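Local coordinates for protease Do-like 2, chloroplastic (Arabidopsis thaliana, PDB 4FLN), which acts as a chloroplast serine protease of the Deg/HtrA type, making the primary cut in the photodamaged D1 protein of photosystem II, at residues V170-E175 and G188-A193; D192-P197 and T224-Y229. All blocks are in the same frame, centred on the assembly; numbering follows the deposited sequence.

Contact 1: V170-E175 and G188-A193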
loop_
_atom_site.group_PDB
_atom_site.type_symbol
_atom_site.label_atom_id
_atom_site.label_comp_id
_atom_site.label_asym_id
_atom_site.label_seq_id
_atom_site.Cartn_x
_atom_site.Cartn_y
_atom_site.Cartn_z
ATOM N N VAL B 170 6.131 35.539 -5.130
ATOM C CA VAL B 170 6.868 36.510 -4.325
ATOM C C VAL B 170 7.959 35.835 -3.498
ATOM O O VAL B 170 8.015 34.607 -3.399
ATOM C CB VAL B 170 5.925 37.293 -3.377
ATOM C CG1 VAL B 170 4.895 38.030 -4.175
ATOM C CG2 VAL B 170 5.250 36.348 -2.370
ATOM N N VAL B 171 8.789 36.636 -2.845
ATOM C CA VAL B 171 9.711 36.051 -1.904
ATOM C C VAL B 171 8.827 35.820 -0.712
ATOM O O VAL B 171 8.319 36.772 -0.143
ATOM C CB VAL B 171 10.809 37.045 -1.502
ATOM C CG1 VAL B 171 11.479 36.588 -0.221
ATOM C CG2 VAL B 171 11.830 37.208 -2.624
ATOM N N SER B 172 8.610 34.560 -0.357
ATOM C CA SER B 172 7.787 34.237 0.801
ATOM C C SER B 172 8.559 34.246 2.109
ATOM O O SER B 172 8.036 34.675 3.137
ATOM C CB SER B 172 7.020 32.915 0.618
ATOM O OG SER B 172 7.777 31.953 -0.083
ATOM N N ARG B 173 9.790 33.737 2.066
ATOM C CA ARG B 173 10.573 33.519 3.280
ATOM C C ARG B 173 12.066 33.735 3.077
ATOM O O ARG B 173 12.646 33.252 2.099
ATOM C CB ARG B 173 10.339 32.095 3.786
ATOM C CG ARG B 173 10.472 31.937 5.283
ATOM C CD ARG B 173 10.003 30.577 5.734
ATOM N NE ARG B 173 9.867 30.534 7.182
ATOM C CZ ARG B 173 9.907 29.420 7.906
ATOM N NH1 ARG B 173 10.088 28.241 7.318
ATOM N NH2 ARG B 173 9.774 29.489 9.224
ATOM N N ILE B 174 12.690 34.449 4.010
ATOM C CA ILE B 174 14.147 34.522 4.075
ATOM C C ILE B 174 14.622 33.864 5.361
ATOM O O ILE B 174 14.466 34.411 6.449
ATOM C CB ILE B 174 14.648 35.971 4.031
ATOM C CG1 ILE B 174 14.424 36.565 2.649
ATOM C CG2 ILE B 174 16.123 36.029 4.350
ATOM C CD1 ILE B 174 14.188 38.039 2.687
ATOM N N GLU B 175 15.226 32.692 5.224
ATOM C CA GLU B 175 15.540 31.852 6.370
ATOM C C GLU B 175 16.883 31.163 6.152
ATOM O O GLU B 175 17.363 31.065 5.029
ATOM C CB GLU B 175 14.429 30.813 6.538
ATOM C CG GLU B 175 14.602 29.838 7.684
ATOM C CD GLU B 175 14.393 30.477 9.038
ATOM O OE1 GLU B 175 13.377 30.155 9.692
ATOM O OE2 GLU B 175 15.247 31.292 9.452
ATOM N N GLY B 188 18.865 31.348 2.717
ATOM C CA GLY B 188 18.119 30.929 1.547
ATOM C C GLY B 188 16.849 31.737 1.386
ATOM O O GLY B 188 16.320 32.256 2.364
ATOM N N ILE B 189 16.359 31.838 0.153
ATOM C CA ILE B 189 15.127 32.556 -0.138
ATOM C C ILE B 189 14.058 31.561 -0.543
ATOM O O ILE B 189 14.287 30.734 -1.416
ATOM C CB ILE B 189 15.309 33.554 -1.304
ATOM C CG1 ILE B 189 16.448 34.531 -1.012
ATOM C CG2 ILE B 189 14.015 34.313 -1.585
ATOM C CD1 ILE B 189 16.887 35.317 -2.231
ATOM N N GLN B 190 12.898 31.635 0.105
ATOM C CA GLN B 190 11.737 30.837 -0.280
ATOM C C GLN B 190 10.842 31.652 -1.201
ATOM O O GLN B 190 10.597 32.830 -0.955
ATOM C CB GLN B 190 10.927 30.475 0.948
ATOM C CG GLN B 190 11.085 29.075 1.469
ATOM C CD GLN B 190 10.100 28.789 2.595
ATOM O OE1 GLN B 190 8.923 29.157 2.510
ATOM N NE2 GLN B 190 10.575 28.136 3.653
ATOM N N ILE B 191 10.343 31.030 -2.259
ATOM C CA ILE B 191 9.389 31.711 -3.125
ATOM C C ILE B 191 8.057 30.983 -3.210
ATOM O O ILE B 191 7.953 29.786 -2.970
ATOM C CB ILE B 191 9.931 31.949 -4.560
ATOM C CG1 ILE B 191 10.317 30.624 -5.215
ATOM C CG2 ILE B 191 11.100 32.962 -4.562
ATOM C CD1 ILE B 191 9.927 30.568 -6.666
ATOM N N ASP B 192 7.061 31.737 -3.632
ATOM C CA ASP B 192 5.644 31.420 -3.561
ATOM C C ASP B 192 5.243 30.533 -4.745
ATOM O O ASP B 192 4.072 30.253 -4.960
ATOM C CB ASP B 192 4.930 32.779 -3.613
ATOM C CG ASP B 192 3.439 32.683 -3.544
ATOM O OD1 ASP B 192 2.807 32.623 -4.621
ATOM O OD2 ASP B 192 2.901 32.721 -2.421
ATOM N N ALA B 193 6.220 30.126 -5.546
ATOM C CA ALA B 193 5.948 29.376 -6.774
ATOM C C ALA B 193 6.777 28.101 -6.855
ATOM O O ALA B 193 7.929 28.079 -6.437
ATOM C CB ALA B 193 6.215 30.252 -7.995
#

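Contact 2: D192-P197 and T224-Y229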
loop_
_atom_site.group_PDB
_atom_site.type_symbol
_atom_site.label_atom_id
_atom_site.label_comp_id
_atom_site.label_asym_id
_atom_site.label_seq_id
_atom_site.Cartn_x
_atom_site.Cartn_y
_atom_site.Cartn_z
ATOM N N ASP B 192 7.061 31.737 -3.632
ATOM C CA ASP B 192 5.644 31.420 -3.561
ATOM C C ASP B 192 5.243 30.533 -4.745
ATOM O O ASP B 192 4.072 30.253 -4.960
ATOM C CB ASP B 192 4.930 32.779 -3.613
ATOM C CG ASP B 192 3.439 32.683 -3.544
ATOM O OD1 ASP B 192 2.807 32.623 -4.621
ATOM O OD2 ASP B 192 2.901 32.721 -2.421
ATOM N N ALA B 193 6.220 30.126 -5.546
ATOM C CA ALA B 193 5.948 29.376 -6.774
ATOM C C ALA B 193 6.777 28.101 -6.855
ATOM O O ALA B 193 7.929 28.079 -6.437
ATOM C CB ALA B 193 6.215 30.252 -7.995
ATOM N N ALA B 194 6.193 27.037 -7.393
ATOM C CA ALA B 194 6.912 25.772 -7.497
ATOM C C ALA B 194 7.899 25.804 -8.661
ATOM O O ALA B 194 7.708 26.550 -9.623
ATOM C CB ALA B 194 5.950 24.608 -7.634
ATOM N N ILE B 195 8.953 24.992 -8.556
ATOM C CA ILE B 195 10.030 24.964 -9.539
ATOM C C ILE B 195 10.258 23.562 -10.119
ATOM O O ILE B 195 10.365 22.589 -9.381
ATOM C CB ILE B 195 11.343 25.493 -8.920
ATOM C CG1 ILE B 195 11.112 26.882 -8.316
ATOM C CG2 ILE B 195 12.456 25.540 -9.962
ATOM C CD1 ILE B 195 12.334 27.496 -7.662
ATOM N N ASN B 196 10.321 23.470 -11.444
ATOM C CA ASN B 196 10.600 22.213 -12.139
ATOM C C ASN B 196 12.069 21.813 -11.981
ATOM O O ASN B 196 12.969 22.646 -12.120
ATOM C CB ASN B 196 10.237 22.359 -13.627
ATOM C CG ASN B 196 10.579 21.121 -14.462
ATOM O OD1 ASN B 196 11.651 20.531 -14.332
ATOM N ND2 ASN B 196 9.663 20.741 -15.339
ATOM N N PRO B 197 12.322 20.528 -11.703
ATOM C CA PRO B 197 13.694 20.065 -11.478
ATOM C C PRO B 197 14.638 20.554 -12.560
ATOM O O PRO B 197 15.714 21.067 -12.247
ATOM C CB PRO B 197 13.568 18.541 -11.551
ATOM C CG PRO B 197 12.079 18.241 -11.609
ATOM C CD PRO B 197 11.336 19.501 -11.340
ATOM N N THR B 224 4.736 17.679 -2.724
ATOM C CA THR B 224 3.577 18.314 -2.103
ATOM C C THR B 224 3.948 19.666 -1.490
ATOM O O THR B 224 3.855 19.853 -0.274
ATOM C CB THR B 224 2.967 17.396 -1.047
ATOM N N GLU B 225 4.363 20.605 -2.336
ATOM C CA GLU B 225 4.855 21.890 -1.848
ATOM C C GLU B 225 4.150 23.133 -2.408
ATOM O O GLU B 225 3.342 23.763 -1.722
ATOM C CB GLU B 225 6.362 21.991 -2.083
ATOM N N ASN B 226 4.448 23.460 -3.663
ATOM C CA ASN B 226 4.216 24.804 -4.202
ATOM C C ASN B 226 5.071 25.848 -3.469
ATOM O O ASN B 226 4.646 26.979 -3.213
ATOM C CB ASN B 226 2.736 25.201 -4.207
ATOM C CG ASN B 226 2.501 26.559 -4.867
ATOM O OD1 ASN B 226 2.693 26.719 -6.076
ATOM N ND2 ASN B 226 2.093 27.546 -4.072
ATOM N N ILE B 227 6.281 25.438 -3.112
ATOM C CA ILE B 227 7.272 26.368 -2.610
ATOM C C ILE B 227 8.624 26.077 -3.252
ATOM O O ILE B 227 9.175 24.987 -3.095
ATOM C CB ILE B 227 7.378 26.317 -1.082
ATOM C CG1 ILE B 227 8.810 26.595 -0.646
ATOM C CG2 ILE B 227 6.942 24.973 -0.567
ATOM C CD1 ILE B 227 9.017 26.395 0.820
ATOM N N GLY B 228 9.137 27.052 -3.994
ATOM C CA GLY B 228 10.426 26.913 -4.637
ATOM C C GLY B 228 11.537 27.498 -3.794
ATOM O O GLY B 228 11.299 28.400 -2.990
ATOM N N TYR B 229 12.751 26.993 -3.995
ATOM C CA TYR B 229 13.914 27.462 -3.246
ATOM C C TYR B 229 14.933 28.187 -4.109
ATOM O O TYR B 229 15.119 27.877 -5.284
ATOM C CB TYR B 229 14.577 26.300 -2.526
ATOM C CG TYR B 229 13.679 25.696 -1.491
ATOM C CD1 TYR B 229 13.626 26.221 -0.204
ATOM C CD2 TYR B 229 12.864 24.619 -1.800
ATOM C CE1 TYR B 229 12.794 25.679 0.752
ATOM C CE2 TYR B 229 12.031 24.069 -0.853
ATOM C CZ TYR B 229 11.999 24.605 0.421
ATOM O OH TYR B 229 11.168 24.057 1.367
#

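Contact 1: V170-E175 and G188-A193
Q190 O is gripped by two backbone amides in succession, S172 N at 2.7 Å and R173 N at 3.3 Å, which reach it from the same face of its carbonyl plane; S172 OG adds a weak third bond. Two residues of one strand facing a single residue of the other make a classic beta bulge, and the pairing slips by one residue here. Beyond it the antiparallel register resumes: Q190 N gives R173 O a nearly straight bond of 2.6 Å (178°), and E175 and G188 exchange a pair of backbone bonds. At the other end D192 N donates to V170 O.

On one face of the hairpin R173 and Q190 run side by side. With CG anti to the backbone N (chi1 -151°) and the chain extended to NE, R173 lays its CD 3.3 Å from Q190 NE2, the amide nitrogen lying at the edge of the guanidinium, whose plane is turned 68° from the amide. R173 NH2 bonds to carbonyls of G160 and T163 of a second subunit. On the opposite face V171 CG1 meets I189 CG2 at 3.7 Å.

The two strands, 165-178 and 185-191, form a hairpin in the second six-stranded barrel of the trypsin-like protease. V171 and I191 pack on V152 of strand 151-156, while I189 touches V230 of strand 228-232.

Contact 2: D192-P197 and T224-Y229
N226 lays its side-chain amide beside the backbone of D192-A194, with ND2 3.5 Å from D192 O and OD1 3.8 Å from A194 N. Its CG stands anti to the backbone N (chi1 -176°), which brings the amide alongside the other segment. A194 CB rests against N226 CA at 3.9 Å. An alanine in place of N226 would remove the amide and is likely to leave D192 O without its nearby polar neighbour and open a gap beside A194.

Further along, A193 O lies 2.9 Å from G228 N. I195 CD1 lies over the backbone of G228 and Y229, 3.6 Å from G228 CA and 3.7 Å from Y229 O.

N226 also packs on N226 of two neighbouring subunits, so this edge lies where copies of the protein meet. The loop 192-197 leaves strand 185-191 and leads toward S200, by similarity the charge-relay serine; the side chain of I195 is about 5 Å from that of S200. I195 O is held by Q217, and the other segment runs into strand 228-232, where Y229 pairs with F216 of strand 211-216.

The centres of contacts 1 and 2 lie about 10 Å apart in the second barrel of the protease domain, and the two share D192 and A193. Along the chain, 170-175 comes first, then 188-193, which overlaps 192-197, and 224-229 last. Strand 185-191 lies between strands 165-178 and 228-232: contact 1 is its pairing with strand 165-178, and contact 2 takes up the loop at its end and the start of strand 228-232. The two are joined by a probable hydrogen bond from I191 N to G228 O and by packing of Q190 on I227 and Y229. Both also touch a second subunit. Barrel wall, subunit interface and the loop leading to the presumed catalytic serine are thus directly connected.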